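Local coordinates for DUF1436 domain-containing protein (Neisseria meningitidis, PDB 2GKP) that is of unknown function but probably acts as an immunity protein that neutralises the toxin of a contact-dependent growth inhibition system, at residues A22-T27 with G97-K102; H43-P46 with E52-G55; L123-S128 with K160-R165. One frame throughout, in Å; residues are numbered along the deposited sequence. Where two conformers were deposited one is given.

Contact 1. Residues A22-T27 with G97-K102; sequences ALIIQT and GNLGYK
Leu99, near the C-terminal end of helix 81-99, spreads both of its methyl groups over the single methyl of Ala22. CD2 comes nearest, with Leu99 CD2 3.6 Å from Ala22 CB, while the other branch stands only slightly farther off, Leu99 CD1 to Ala22 CB being 4.0 Å. The alanine methyl therefore meets the end of the leucine fork rather than its shaft. The leucine torsions set this up: CG lies beside the backbone N and anti to the carbonyl carbon (chi1 -66°), and the chain then runs out straight to CD1, so that the isopropyl end is carried toward the strand. CD1 also reaches along it to the next residue directed this way, Ile24, where methyl meets methyl in a looser approach, Leu99 CD1 to Ile24 CD1 being 4.3 Å. Ile24 meets it with this delta methyl turned some way from full extension (chi2 143°). Leu23, between the two, sends its side chain away from the helix end. All the contacts here are apolar, and the buried patch is small.

Farther along the strand, the Gln26 amide turns to the next residue's carbonyl, NE2 giving a hydrogen bond to Thr27 O at 3.2 Å, in the carbonyl plane and on a lone pair, and bonding Tyr40 O as well. Just past Leu99 the chain leaves helical geometry at Gly100, whose positive phi (84°) suits a residue without a side chain. Arg21 binds the carbonyl O of Leu99 and makes a cation-pi contact with the Tyr101 ring, whose hydroxyl is bonded to Glu20. The contact thus joins the C-terminal end of helix 81-99 to the start of strand 23-30, which runs in the sheet between strands 11-18 and 34-45 and receives helix 51-63 against Ile25.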
ATOM      1  N   ALA A  22      -3.052   2.424  13.756  1.00 10.63           N
ATOM      2  CA  ALA A  22      -3.474   1.380  12.848  1.00  9.25           C
ATOM      3  C   ALA A  22      -2.440   1.034  11.826  1.00 10.35           C
ATOM      4  O   ALA A  22      -1.570   1.858  11.483  1.00 10.55           O
ATOM      5  CB  ALA A  22      -4.743   1.823  12.105  1.00 10.06           C
ATOM      6  N   LEU A  23      -2.591  -0.176  11.298  1.00 11.07           N
ATOM      7  CA  LEU A  23      -2.037  -0.568   9.985  1.00 10.09           C
ATOM      8  C   LEU A  23      -3.117  -0.360   8.915  1.00  9.64           C
ATOM      9  O   LEU A  23      -4.291  -0.572   9.208  1.00 10.80           O
ATOM     10  CB  LEU A  23      -1.610  -2.043   9.982  1.00 11.13           C
ATOM     11  CG  LEU A  23      -0.852  -2.538  11.213  1.00 11.59           C
ATOM     12  CD1 LEU A  23      -0.545  -4.027  11.068  1.00 12.97           C
ATOM     13  CD2 LEU A  23       0.443  -1.744  11.382  1.00 14.05           C
ATOM     14  N   ILE A  24      -2.726   0.100   7.720  1.00 10.40           N
ATOM     15  CA  ILE A  24      -3.680   0.466   6.681  1.00 11.21           C
ATOM     16  C   ILE A  24      -3.145  -0.144   5.389  1.00 11.06           C
ATOM     17  O   ILE A  24      -2.120   0.280   4.864  1.00 11.82           O
ATOM     18  CB  ILE A  24      -3.822   2.004   6.575  1.00 11.34           C
ATOM     19  CG1 ILE A  24      -4.101   2.631   7.959  1.00 13.76           C
ATOM     20  CG2 ILE A  24      -4.928   2.321   5.564  1.00 13.79           C
ATOM     21  CD1 ILE A  24      -3.452   3.948   8.180  1.00 19.00           C
ATOM     22  N   ILE A  25      -3.831  -1.179   4.889  1.00 11.43           N
ATOM     23  CA  ILE A  25      -3.346  -1.921   3.730  1.00 12.15           C
ATOM     24  C   ILE A  25      -4.209  -1.515   2.539  1.00 12.02           C
ATOM     25  O   ILE A  25      -5.445  -1.447   2.626  1.00 13.22           O
ATOM     26  CB  ILE A  25      -3.468  -3.436   3.950  1.00 12.73           C
ATOM     27  CG1 ILE A  25      -2.634  -3.906   5.135  1.00 16.38           C
ATOM     28  CG2 ILE A  25      -3.094  -4.174   2.676  1.00 15.03           C
ATOM     29  CD1 ILE A  25      -1.367  -3.327   5.243  1.00 21.92           C
ATOM     30  N   GLN A  26      -3.556  -1.224   1.423  1.00 11.85           N
ATOM     31  CA  GLN A  26      -4.265  -0.653   0.300  1.00 12.39           C
ATOM     32  C   GLN A  26      -3.832  -1.271  -1.027  1.00 11.73           C
ATOM     33  O   GLN A  26      -2.642  -1.299  -1.330  1.00 12.70           O
ATOM     34  CB  GLN A  26      -3.927   0.864   0.286  1.00 13.35           C
ATOM     35  CG  GLN A  26      -4.513   1.696  -0.836  1.00 15.36           C
ATOM     36  CD  GLN A  26      -6.012   1.759  -0.717  1.00 16.82           C
ATOM     37  OE1 GLN A  26      -6.551   2.152   0.329  1.00 16.69           O
ATOM     38  NE2 GLN A  26      -6.690   1.389  -1.778  1.00 16.41           N
ATOM     39  N   THR A  27      -4.792  -1.644  -1.872  1.00 12.52           N
ATOM     40  CA  THR A  27      -4.484  -1.988  -3.272  1.00 11.90           C
ATOM     41  C   THR A  27      -4.025  -0.752  -4.055  1.00 12.60           C
ATOM     42  O   THR A  27      -4.601   0.321  -3.892  1.00 12.38           O
ATOM     43  CB  THR A  27      -5.762  -2.518  -3.959  1.00 12.24           C
ATOM     44  OG1 THR A  27      -6.104  -3.755  -3.338  1.00 12.91           O
ATOM     45  CG2 THR A  27      -5.541  -2.779  -5.466  1.00 14.90           C
ATOM     46  N   GLY A  97     -12.078   9.827  10.065  1.00 12.12           N
ATOM     47  CA  GLY A  97     -13.256   9.286  10.720  1.00 12.67           C
ATOM     48  C   GLY A  97     -13.107   7.888  11.257  1.00 13.06           C
ATOM     49  O   GLY A  97     -13.625   7.565  12.313  1.00 14.72           O
ATOM     50  N   ASN A  98     -12.469   7.033  10.492  1.00 11.89           N
ATOM     51  CA  ASN A  98     -12.296   5.658  10.912  1.00 10.94           C
ATOM     52  C   ASN A  98     -11.286   5.446  12.025  1.00 10.83           C
ATOM     53  O   ASN A  98     -11.297   4.374  12.647  1.00 11.61           O
ATOM     54  CB  ASN A  98     -11.949   4.759   9.721  1.00 12.56           C
ATOM     55  CG  ASN A  98     -13.151   4.496   8.837  1.00 16.77           C
ATOM     56  OD1 ASN A  98     -13.032   4.393   7.614  1.00 21.85           O
ATOM     57  ND2 ASN A  98     -14.308   4.371   9.446  1.00 18.49           N
ATOM     58  N   LEU A  99     -10.449   6.455  12.294  1.00 11.66           N
ATOM     59  CA  LEU A  99      -9.403   6.280  13.292  1.00 10.55           C
ATOM     60  C   LEU A  99      -9.484   7.295  14.421  1.00 10.16           C
ATOM     61  O   LEU A  99      -8.613   7.280  15.293  1.00 11.17           O
ATOM     62  CB  LEU A  99      -7.995   6.289  12.652  1.00 11.76           C
ATOM     63  CG  LEU A  99      -7.729   5.091  11.726  1.00 12.23           C
ATOM     64  CD1 LEU A  99      -6.361   5.293  11.101  1.00 14.29           C
ATOM     65  CD2 LEU A  99      -7.752   3.812  12.518  1.00 13.93           C
ATOM     66  N   GLY A 100     -10.512   8.128  14.452  1.00 11.21           N
ATOM     67  CA  GLY A 100     -10.710   9.028  15.601  1.00 10.94           C
ATOM     68  C   GLY A 100      -9.928  10.343  15.551  1.00 10.62           C
ATOM     69  O   GLY A 100      -9.683  10.959  16.587  1.00 11.14           O
ATOM     70  N   TYR A 101      -9.479  10.756  14.366  1.00 10.85           N
ATOM     71  CA  TYR A 101      -8.705  12.002  14.230  1.00 11.22           C
ATOM     72  C   TYR A 101      -9.582  13.142  13.782  1.00 11.27           C
ATOM     73  O   TYR A 101     -10.538  12.979  13.009  1.00 14.01           O
ATOM     74  CB  TYR A 101      -7.585  11.850  13.195  1.00 10.45           C
ATOM     75  CG  TYR A 101      -6.483  10.898  13.581  1.00 11.44           C
ATOM     76  CD1 TYR A 101      -5.501  11.250  14.504  1.00 10.60           C
ATOM     77  CD2 TYR A 101      -6.405   9.638  13.003  1.00 13.16           C
ATOM     78  CE1 TYR A 101      -4.490  10.388  14.844  1.00 10.98           C
ATOM     79  CE2 TYR A 101      -5.411   8.758  13.367  1.00 12.22           C
ATOM     80  CZ  TYR A 101      -4.436   9.133  14.254  1.00 11.03           C
ATOM     81  OH  TYR A 101      -3.428   8.253  14.570  1.00 11.96           O
ATOM     82  N   LYS A 102      -9.275  14.313  14.333  1.00 11.79           N
ATOM     83  CA  LYS A 102      -9.952  15.545  13.993  1.00 12.34           C
ATOM     84  C   LYS A 102      -9.145  16.432  13.066  1.00 13.25           C
ATOM     85  O   LYS A 102      -9.698  17.381  12.501  1.00 15.15           O
ATOM     86  CB  LYS A 102     -10.306  16.333  15.288  1.00 13.14           C
ATOM     87  CG  LYS A 102     -11.154  15.466  16.215  1.00 16.30           C
ATOM     88  CD  LYS A 102     -12.535  15.146  15.664  1.00 17.48           C
ATOM     89  CE  LYS A 102     -13.277  14.082  16.496  1.00 18.73           C
ATOM     90  NZ  LYS A 102     -12.580  12.762  16.676  1.00 19.97           N
TER

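Contact 2. Residues H43-P46 with E52-G55; sequences HILP and ETLG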
ATOM      1  N   HIS A  43      -7.933  -1.380   4.129  1.00 14.69           N
ATOM      2  CA  HIS A  43      -8.175  -2.384   5.146  0.70 14.40           C
ATOM      3  C   HIS A  43      -7.424  -2.001   6.407  1.00 12.52           C
ATOM      4  O   HIS A  43      -6.195  -1.947   6.381  1.00 12.47           O
ATOM      5  CB  HIS A  43      -7.664  -3.725   4.628  0.70 15.45           C
ATOM      6  CG  HIS A  43      -8.280  -4.907   5.283  0.70 17.88           C
ATOM      7  ND1 HIS A  43      -8.213  -5.145   6.638  0.70 19.82           N
ATOM      8  CD2 HIS A  43      -8.937  -5.965   4.747  0.70 18.44           C
ATOM      9  CE1 HIS A  43      -8.822  -6.285   6.912  0.70 20.47           C
ATOM     10  NE2 HIS A  43      -9.278  -6.796   5.782  0.70 22.11           N
ATOM     11  N   ILE A  44      -8.158  -1.702   7.480  1.00 12.22           N
ATOM     12  CA  ILE A  44      -7.550  -1.253   8.718  1.00 12.13           C
ATOM     13  C   ILE A  44      -7.348  -2.414   9.666  1.00 11.86           C
ATOM     14  O   ILE A  44      -8.236  -3.239   9.795  1.00 13.72           O
ATOM     15  CB  ILE A  44      -8.448  -0.172   9.394  1.00 11.92           C
ATOM     16  CG1 ILE A  44      -8.492   1.059   8.472  1.00 14.79           C
ATOM     17  CG2 ILE A  44      -7.966   0.140  10.847  1.00 14.39           C
ATOM     18  CD1 ILE A  44      -9.462   2.142   8.910  1.00 18.01           C
ATOM     19  N   LEU A  45      -6.176  -2.476  10.295  1.00 11.74           N
ATOM     20  CA  LEU A  45      -5.845  -3.576  11.197  1.00 12.44           C
ATOM     21  C   LEU A  45      -5.180  -3.050  12.458  1.00 11.65           C
ATOM     22  O   LEU A  45      -4.593  -1.984  12.441  1.00 11.65           O
ATOM     23  CB  LEU A  45      -4.820  -4.539  10.559  1.00 12.65           C
ATOM     24  CG  LEU A  45      -5.295  -5.362   9.358  1.00 16.95           C
ATOM     25  CD1 LEU A  45      -4.121  -6.094   8.760  1.00 18.94           C
ATOM     26  CD2 LEU A  45      -6.349  -6.385   9.802  1.00 19.67           C
ATOM     27  N   PRO A  46      -5.293  -3.795  13.579  1.00 11.11           N
ATOM     28  CA  PRO A  46      -4.531  -3.430  14.782  1.00 11.66           C
ATOM     29  C   PRO A  46      -3.036  -3.614  14.595  1.00 12.20           C
ATOM     30  O   PRO A  46      -2.589  -4.401  13.752  1.00 12.09           O
ATOM     31  CB  PRO A  46      -5.068  -4.371  15.866  1.00 12.93           C
ATOM     32  CG  PRO A  46      -5.546  -5.584  15.037  1.00 12.38           C
ATOM     33  CD  PRO A  46      -6.121  -5.002  13.749  1.00 12.50           C
ATOM     34  N   GLU A  52       0.198 -14.047   9.931  1.00 19.32           N
ATOM     35  CA  GLU A  52      -0.627 -14.701   8.920  0.50 19.52           C
ATOM     36  C   GLU A  52      -1.758 -13.782   8.401  1.00 19.61           C
ATOM     37  O   GLU A  52      -2.006 -13.742   7.169  1.00 19.66           O
ATOM     38  CB  GLU A  52      -1.109 -16.069   9.444  0.50 20.23           C
ATOM     39  CG  GLU A  52      -1.586 -17.050   8.375  0.50 20.53           C
ATOM     40  CD  GLU A  52      -3.021 -16.781   7.976  0.50 21.72           C
ATOM     41  OE1 GLU A  52      -3.712 -16.127   8.776  0.50 22.84           O
ATOM     42  OE2 GLU A  52      -3.471 -17.214   6.887  0.50 23.20           O
ATOM     43  N   THR A  53      -2.381 -12.985   9.278  1.00 18.80           N
ATOM     44  CA  THR A  53      -3.450 -12.086   8.863  1.00 19.18           C
ATOM     45  C   THR A  53      -2.842 -10.943   8.035  1.00 17.96           C
ATOM     46  O   THR A  53      -3.421 -10.521   7.029  1.00 18.68           O
ATOM     47  CB  THR A  53      -4.239 -11.512  10.098  1.00 19.23           C
ATOM     48  OG1 THR A  53      -4.798 -12.607  10.837  1.00 22.21           O
ATOM     49  CG2 THR A  53      -5.380 -10.603   9.658  1.00 20.74           C
ATOM     50  N   LEU A  54      -1.696 -10.437   8.456  1.00 17.42           N
ATOM     51  CA  LEU A  54      -1.065  -9.338   7.738  1.00 17.06           C
ATOM     52  C   LEU A  54      -0.624  -9.815   6.335  1.00 16.12           C
ATOM     53  O   LEU A  54      -0.915  -9.149   5.318  1.00 15.20           O
ATOM     54  CB  LEU A  54       0.137  -8.817   8.526  1.00 16.53           C
ATOM     55  CG  LEU A  54       0.962  -7.672   7.897  1.00 16.63           C
ATOM     56  CD1 LEU A  54       0.017  -6.499   7.498  1.00 17.57           C
ATOM     57  CD2 LEU A  54       2.137  -7.232   8.758  1.00 19.05           C
ATOM     58  N   GLY A  55       0.024 -10.976   6.260  1.00 17.30           N
ATOM     59  CA  GLY A  55       0.397 -11.533   4.935  1.00 16.56           C
ATOM     60  C   GLY A  55      -0.803 -11.774   4.013  1.00 16.46           C
ATOM     61  O   GLY A  55      -0.821 -11.371   2.817  1.00 16.78           O
TER
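Leu45 points its forked end at the first turns of the helix, and each of its two methyls takes a different partner there. Its CG lies beside the backbone N (chi1 -68°), which carries the fork toward the helix. One branch meets Thr53, with Leu45 CD2 4.3 Å from Thr53 CG2; the other meets Leu54, with Leu45 CD1 4.3 Å from Leu54 CD1. Both are methyl-to-methyl approaches at an easy van der Waals distance, and the backbones remain well apart, Leu45 CA to Leu54 CA being 8.2 Å.

The two helix residues present themselves differently. Thr53 is directed toward the strand, and its rotation (chi1 -59°) sets CG2 anti to the backbone N, so the methyl faces Leu45 while OG1 turns back along the chain to bond the carboxylate of Asp50, just before the helix. Only the apolar branch is offered to the strand. Leu54 leaves the helix more obliquely. It extends outward and then turns at CG (chi2 52°), which brings CD1 to the end of Leu45. That same leucine reaches Ile25 on the neighbouring strand and Leu159 in helix 152-164, so its side chain spans several elements.

Leu45 itself is flanked by Leu23 of the adjoining strand and by Thr57, one turn beyond Thr53. Ile44, next to it in the strand, points the other way, to Leu95 and Leu99 of helix 81-99, as the alternation of a beta strand requires. Strand 34-45, a short connection and helix 51-63 thus form a beta-loop-alpha unit in which the helix folds back over one face of the antiparallel sheet, and leucine and threonine methyls contribute to the interface expected of a helix packed on a sheet in an alpha+beta domain.

Contact 3. Residues L123-S128 with K160-R165; sequences LKISPS and KLALSR. With EDO (1,2-ethanediol), chain C.
Ile125 and Ala162 make the closest apolar contact between strand and helix, methyl against methyl, with Ile125 CG2 3.6 Å from Ala162 CB. The isoleucine presents this branch because CG2 stands anti to its backbone N, while CG1 sits beside that N (chi1 -52°). A second apolar contact lies two residues on, where the Pro127 ring and the start of the Arg165 side chain pass at a slant, Pro127 CB to Arg165 CB being 4.0 Å. Here the arginine contributes only its aliphatic root.

A carbon-to-oxygen contact lies between these two: Pro127 CB comes within 3.4 Å of Ala162 O, bringing the ring close to the helix backbone. The combination is that of a helix near its C-terminal end laid on one face of an antiparallel sheet, with a small residue, Ala162, allowing close approach. Strand 122-132 pairs there with strands 112-119 and 144-147, and Val144 of the latter also touches Ala162 and Arg165.

The polar interactions lie around this patch. At the C-terminal end of segment 160-165, Ser164 OG donates to Leu161 O at 2.6 Å, tilted 18° from the carbonyl plane, and Arg165 N binds Ala162 O at 3.0 Å, so that this oxygen is already engaged where the proline lies against it. The arginine chain extends away, and one guanidinium face has Leu161 CG 3.8 Å above its plane, displaced toward the edge of the group; NH1 is bonded to Asp142 O.

Ser126 and Ser128 point away from the helix, and a 1,2-ethanediol, presumably picked up during crystallisation, lies beside them. Its O1 donates to Pro127 O, EDO O1 to Pro127 O being 3.0 Å, one of its carbons closely approaches Ser128 CB, and Asp115 and Ser113 also bind it.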
ATOM      1  N   LEU A 123       8.385 -10.814  -4.611  1.00 13.32           N
ATOM      2  CA  LEU A 123       7.813  -9.723  -3.795  1.00 12.58           C
ATOM      3  C   LEU A 123       8.912  -8.755  -3.371  1.00 12.58           C
ATOM      4  O   LEU A 123       9.801  -9.140  -2.594  1.00 14.74           O
ATOM      5  CB  LEU A 123       7.139 -10.292  -2.542  1.00 13.44           C
ATOM      6  CG  LEU A 123       5.863 -11.055  -2.816  1.00 14.73           C
ATOM      7  CD1 LEU A 123       5.569 -11.957  -1.631  1.00 17.52           C
ATOM      8  CD2 LEU A 123       4.733 -10.040  -3.030  1.00 17.21           C
ATOM      9  N   LYS A 124       8.857  -7.508  -3.851  1.00 12.76           N
ATOM     10  CA  LYS A 124       9.770  -6.459  -3.417  1.00 13.46           C
ATOM     11  C   LYS A 124       9.018  -5.583  -2.387  1.00 12.97           C
ATOM     12  O   LYS A 124       8.031  -4.922  -2.741  1.00 13.15           O
ATOM     13  CB  LYS A 124      10.232  -5.620  -4.617  1.00 14.66           C
ATOM     14  CG  LYS A 124      11.225  -4.478  -4.271  1.00 16.11           C
ATOM     15  CD  LYS A 124      11.631  -3.753  -5.538  1.00 20.71           C
ATOM     16  CE  LYS A 124      12.540  -2.569  -5.299  1.00 23.16           C
ATOM     17  NZ  LYS A 124      12.893  -2.044  -6.623  1.00 28.20           N
ATOM     18  N   ILE A 125       9.484  -5.617  -1.134  1.00 12.18           N
ATOM     19  CA  ILE A 125       8.790  -4.912  -0.046  1.00 12.69           C
ATOM     20  C   ILE A 125       9.715  -3.780   0.404  1.00 13.14           C
ATOM     21  O   ILE A 125      10.779  -4.038   0.949  1.00 13.55           O
ATOM     22  CB  ILE A 125       8.429  -5.863   1.118  1.00 12.52           C
ATOM     23  CG1 ILE A 125       7.666  -7.122   0.612  1.00 13.87           C
ATOM     24  CG2 ILE A 125       7.651  -5.136   2.182  1.00 12.87           C
ATOM     25  CD1 ILE A 125       7.516  -8.265   1.685  1.00 15.36           C
ATOM     26  N   SER A 126       9.314  -2.544   0.136  1.00 12.88           N
ATOM     27  CA  SER A 126      10.237  -1.407   0.237  1.00 13.27           C
ATOM     28  C   SER A 126       9.820  -0.436   1.320  1.00 12.24           C
ATOM     29  O   SER A 126       8.701   0.079   1.294  1.00 12.40           O
ATOM     30  CB  SER A 126      10.251  -0.621  -1.066  1.00 14.06           C
ATOM     31  OG  SER A 126      10.727  -1.409  -2.155  1.00 18.42           O
ATOM     32  N   PRO A 127      10.731  -0.156   2.253  1.00 11.49           N
ATOM     33  CA  PRO A 127      10.478   0.849   3.288  1.00 11.49           C
ATOM     34  C   PRO A 127      10.636   2.253   2.694  1.00 11.77           C
ATOM     35  O   PRO A 127      10.950   2.399   1.510  1.00 13.60           O
ATOM     36  CB  PRO A 127      11.574   0.552   4.315  1.00 11.94           C
ATOM     37  CG  PRO A 127      12.705   0.044   3.451  1.00 12.21           C
ATOM     38  CD  PRO A 127      12.064  -0.770   2.379  1.00 13.27           C
ATOM     39  N   SER A 128      10.466   3.279   3.501  1.00 10.17           N
ATOM     40  CA  SER A 128      10.547   4.659   2.993  1.00  9.94           C
ATOM     41  C   SER A 128      10.913   5.586   4.110  1.00  9.52           C
ATOM     42  O   SER A 128      10.907   5.202   5.280  1.00 10.29           O
ATOM     43  CB  SER A 128       9.210   5.111   2.404  1.00 11.39           C
ATOM     44  OG  SER A 128       8.238   5.246   3.424  1.00 11.12           O
ATOM     45  N   LYS A 160       6.493  -6.646   8.418  1.00 16.46           N
ATOM     46  CA  LYS A 160       6.800  -5.994   9.689  1.00 16.86           C
ATOM     47  C   LYS A 160       8.272  -5.578   9.727  1.00 16.00           C
ATOM     48  O   LYS A 160       8.616  -4.510  10.262  1.00 15.59           O
ATOM     49  CB  LYS A 160       6.454  -6.946  10.847  1.00 16.50           C
ATOM     50  CG  LYS A 160       4.962  -7.054  11.015  1.00 19.15           C
ATOM     51  CD  LYS A 160       4.589  -7.745  12.323  1.00 19.23           C
ATOM     52  CE  LYS A 160       3.114  -8.119  12.377  1.00 21.76           C
ATOM     53  NZ  LYS A 160       2.791  -8.885  13.652  1.00 23.88           N
ATOM     54  N   LEU A 161       9.136  -6.400   9.147  1.00 15.09           N
ATOM     55  CA  LEU A 161      10.548  -6.089   9.053  1.00 14.88           C
ATOM     56  C   LEU A 161      10.750  -4.831   8.222  1.00 14.50           C
ATOM     57  O   LEU A 161      11.507  -3.911   8.611  1.00 14.67           O
ATOM     58  CB  LEU A 161      11.326  -7.256   8.442  1.00 16.70           C
ATOM     59  CG  LEU A 161      12.825  -7.072   8.224  1.00 16.89           C
ATOM     60  CD1 LEU A 161      13.561  -6.762   9.551  1.00 18.23           C
ATOM     61  CD2 LEU A 161      13.456  -8.283   7.558  1.00 18.94           C
ATOM     62  N   ALA A 162      10.074  -4.755   7.072  1.00 13.59           N
ATOM     63  CA  ALA A 162      10.228  -3.570   6.259  1.00 13.01           C
ATOM     64  C   ALA A 162       9.703  -2.332   6.992  1.00 12.06           C
ATOM     65  O   ALA A 162      10.316  -1.265   6.904  1.00 11.25           O
ATOM     66  CB  ALA A 162       9.521  -3.735   4.914  1.00 12.82           C
ATOM     67  N   LEU A 163       8.563  -2.449   7.681  1.00 11.31           N
ATOM     68  CA  LEU A 163       8.055  -1.315   8.463  1.00 12.26           C
ATOM     69  C   LEU A 163       9.106  -0.858   9.497  1.00 12.85           C
ATOM     70  O   LEU A 163       9.317   0.356   9.708  1.00 10.87           O
ATOM     71  CB  LEU A 163       6.721  -1.695   9.111  1.00 13.06           C
ATOM     72  CG  LEU A 163       6.219  -0.684  10.116  1.00 16.45           C
ATOM     73  CD1 LEU A 163       5.871   0.524   9.349  1.00 18.34           C
ATOM     74  CD2 LEU A 163       4.970  -1.231  10.803  1.00 17.70           C
ATOM     75  N   SER A 164       9.778  -1.822  10.149  1.00 12.52           N
ATOM     76  CA  SER A 164      10.813  -1.466  11.132  1.00 13.13           C
ATOM     77  C   SER A 164      11.978  -0.675  10.546  1.00 13.00           C
ATOM     78  O   SER A 164      12.705   0.029  11.256  1.00 13.90           O
ATOM     79  CB  SER A 164      11.319  -2.728  11.874  1.00 13.85           C
ATOM     80  OG  SER A 164      12.237  -3.436  11.076  1.00 15.47           O
ATOM     81  N   ARG A 165      12.153  -0.779   9.235  1.00 11.75           N
ATOM     82  CA  ARG A 165      13.194  -0.060   8.518  1.00 12.07           C
ATOM     83  C   ARG A 165      12.757   1.340   8.034  1.00 10.95           C
ATOM     84  O   ARG A 165      13.599   2.124   7.567  1.00 11.60           O
ATOM     85  CB  ARG A 165      13.696  -0.899   7.327  1.00 12.16           C
ATOM     86  CG  ARG A 165      14.435  -2.158   7.799  1.00 13.22           C
ATOM     87  CD  ARG A 165      14.847  -3.009   6.602  1.00 14.07           C
ATOM     88  NE  ARG A 165      15.522  -4.228   7.010  1.00 16.39           N
ATOM     89  CZ  ARG A 165      15.865  -5.190   6.159  1.00 17.81           C
ATOM     90  NH1 ARG A 165      15.551  -5.085   4.861  1.00 18.19           N
ATOM     91  NH2 ARG A 165      16.461  -6.271   6.620  1.00 21.50           N
TER
HETATM   92  C1  EDO C 402       7.760   2.868   0.290  1.00 27.26           C
HETATM   93  O1  EDO C 402       8.866   2.834  -0.630  1.00 28.06           O
HETATM   94  C2  EDO C 402       7.006   4.189   0.105  1.00 30.63           C
HETATM   95  O2  EDO C 402       5.597   4.132   0.359  1.00 29.37           O

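Overall arrangement
All three contacts reach the same antiparallel sheet, each joining it to a different helix: 81-99 in contact 1, 51-63 in contact 2 and 152-164 in contact 3. Contact 2 is nested within the loop closed by contact 1, and contact 3 follows both along the chain. The centres of contacts 1 and 2 lie about 12 Å apart, linked by backbone pairing of strands 23-30 and 34-45. Contacts 2 and 3, centres about 15 Å apart, meet where Leu54 packs on Lys160; contacts 1 and 3, centres about 19 Å apart, do not touch. Contacts 1 and 3 join segments 70 and 32 residues apart and contact 2 is local, all within one compact domain consistent with the CDI immunity family.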